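Local atomic coordinates of protein NRD1 (Saccharomyces cerevisiae, PDB entry 3CLJ), a protein that binds the phosphorylated C-terminal domain of RNA polymerase II as part of the Nrd1-Nab3-Sen1 transcription termination complex. Residues A[36-39]-A[40-44]. Sequence-based numbering, arbitrary orientation.
Sequences IDIE and SKIIS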
loop_
_atom_site.group_PDB
_atom_site.type_symbol
_atom_site.label_atom_id
_atom_site.label_comp_id
_atom_site.label_asym_id
_atom_site.label_seq_id
_atom_site.Cartn_x
_atom_site.Cartn_y
_atom_site.Cartn_z
ATOM N N ILE A 36 -4.622 8.509 13.135
ATOM C CA ILE A 36 -5.728 8.314 12.197
ATOM C C ILE A 36 -6.384 9.664 11.819
ATOM O O ILE A 36 -6.873 9.833 10.690
ATOM C CB ILE A 36 -6.771 7.276 12.736
ATOM C CG1 ILE A 36 -6.200 5.851 12.655
ATOM C CG2 ILE A 36 -8.110 7.343 11.979
ATOM C CD1 ILE A 36 -6.744 4.930 13.745
ATOM N N ASP A 37 -6.368 10.624 12.747
ATOM C CA ASP A 37 -6.955 11.965 12.491
ATOM C C ASP A 37 -6.362 12.664 11.237
ATOM O O ASP A 37 -7.089 13.276 10.480
ATOM C CB ASP A 37 -6.984 12.859 13.767
ATOM C CG ASP A 37 -5.586 13.360 14.221
ATOM O OD1 ASP A 37 -4.574 12.618 14.295
ATOM O OD2 ASP A 37 -5.510 14.551 14.570
ATOM N N ILE A 38 -5.050 12.516 11.017
ATOM C CA ILE A 38 -4.392 13.029 9.813
ATOM C C ILE A 38 -4.137 11.939 8.732
ATOM O O ILE A 38 -3.237 12.084 7.898
ATOM C CB ILE A 38 -3.096 13.852 10.153
ATOM C CG1 ILE A 38 -2.145 12.997 10.994
ATOM C CG2 ILE A 38 -3.470 15.274 10.803
ATOM C CD1 ILE A 38 -0.702 13.325 10.795
ATOM N N GLU A 39 -4.954 10.876 8.716
ATOM C CA GLU A 39 -4.791 9.809 7.735
ATOM C C GLU A 39 -4.773 10.356 6.306
ATOM O O GLU A 39 -4.175 9.755 5.417
ATOM C CB GLU A 39 -5.904 8.749 7.834
ATOM C CG GLU A 39 -7.330 9.277 7.721
ATOM C CD GLU A 39 -7.813 9.548 6.281
ATOM O OE1 GLU A 39 -8.873 10.214 6.113
ATOM O OE2 GLU A 39 -7.141 9.090 5.346
ATOM N N SER A 40 -5.442 11.483 6.077
ATOM C CA SER A 40 -5.605 11.957 4.718
ATOM C C SER A 40 -4.245 12.279 4.065
ATOM O O SER A 40 -4.019 11.995 2.893
ATOM C CB SER A 40 -6.618 13.096 4.686
ATOM O OG SER A 40 -6.338 13.998 3.641
ATOM N N LYS A 41 -3.329 12.846 4.844
ATOM C CA LYS A 41 -2.002 13.123 4.315
ATOM C C LYS A 41 -0.973 11.965 4.471
ATOM O O LYS A 41 0.074 11.983 3.807
ATOM C CB LYS A 41 -1.481 14.514 4.769
ATOM C CG LYS A 41 -0.989 14.653 6.196
ATOM C CD LYS A 41 -0.579 16.132 6.465
ATOM C CE LYS A 41 -0.226 16.326 7.969
ATOM N NZ LYS A 41 0.204 17.701 8.465
ATOM N N ILE A 42 -1.261 10.992 5.344
ATOM C CA ILE A 42 -0.484 9.745 5.413
ATOM C C ILE A 42 -0.763 8.925 4.137
ATOM O O ILE A 42 0.181 8.414 3.487
ATOM C CB ILE A 42 -0.834 8.904 6.683
ATOM C CG1 ILE A 42 -0.276 9.600 7.973
ATOM C CG2 ILE A 42 -0.433 7.380 6.483
ATOM C CD1 ILE A 42 -1.100 9.362 9.264
ATOM N N ILE A 43 -2.038 8.849 3.781
ATOM C CA ILE A 43 -2.531 8.043 2.669
ATOM C C ILE A 43 -2.060 8.622 1.311
ATOM O O ILE A 43 -1.512 7.867 0.482
ATOM C CB ILE A 43 -4.092 7.820 2.791
ATOM C CG1 ILE A 43 -4.417 6.935 4.038
ATOM C CG2 ILE A 43 -4.723 7.267 1.479
ATOM C CD1 ILE A 43 -4.038 5.465 3.886
ATOM N N SER A 44 -2.208 9.929 1.129
ATOM C CA SER A 44 -1.723 10.610 -0.095
ATOM C C SER A 44 -0.219 10.393 -0.276
ATOM O O SER A 44 0.237 9.985 -1.362
ATOM C CB SER A 44 -2.144 12.100 -0.169
ATOM O OG SER A 44 -1.276 12.937 0.578
HETATM O O HOH W 1 -7.402 13.043 7.595
#
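The carbonyl oxygen of Ile38 is held by two amides of the turn that follows it: Lys41 N lies 3.1 Å from Ile38 O, above the carbonyl plane, while Ile42 N reaches the same Ile38 O in a weak bond of 3.4 Å. One residue on, Ile43 N donates to Glu39 O at 2.8 Å, straighter than the bond from Lys41, with an N-H...O angle of 160°. This is a worked example of how a helix starts, with Ile38 at the N-cap of helix 39-52. Isoleucine has no side-chain acceptor for the first-turn amides, and a water takes up part of that task, accepting from Ser40 N at 2.9 Å and donating to Asp37 O. Glu39 bends back over its own backbone, CG wedged between N and the carbonyl carbon (chi1 55°) and the chain folded again at chi2 (80°). The carboxylate thus lies beside the start of the helix, with OE2 3.7 Å from Ile43 CG1, and OE1 accepts hydrogen bonds from Gly88 N and His92 ND1. An alanine in place of Glu39 would probably leave both donors without this acceptor and open a gap beside Ile43. On another side of the turn, the side chains of Ile38 and Ile42 meet at about a right angle, CG1 of Ile38 4.2 Å from CD1 of Ile42, and both rest on Tyr31 of helix 22-34. Lys41 runs out extended, its CE 4.1 Å from Ile38 CD1, toward a cation-pi contact with Phe3. Because the buried carboxylate lies close to the amino end of the helix, the helix dipole would be expected to favour its negative charge, which in turn may strengthen its hold on His92.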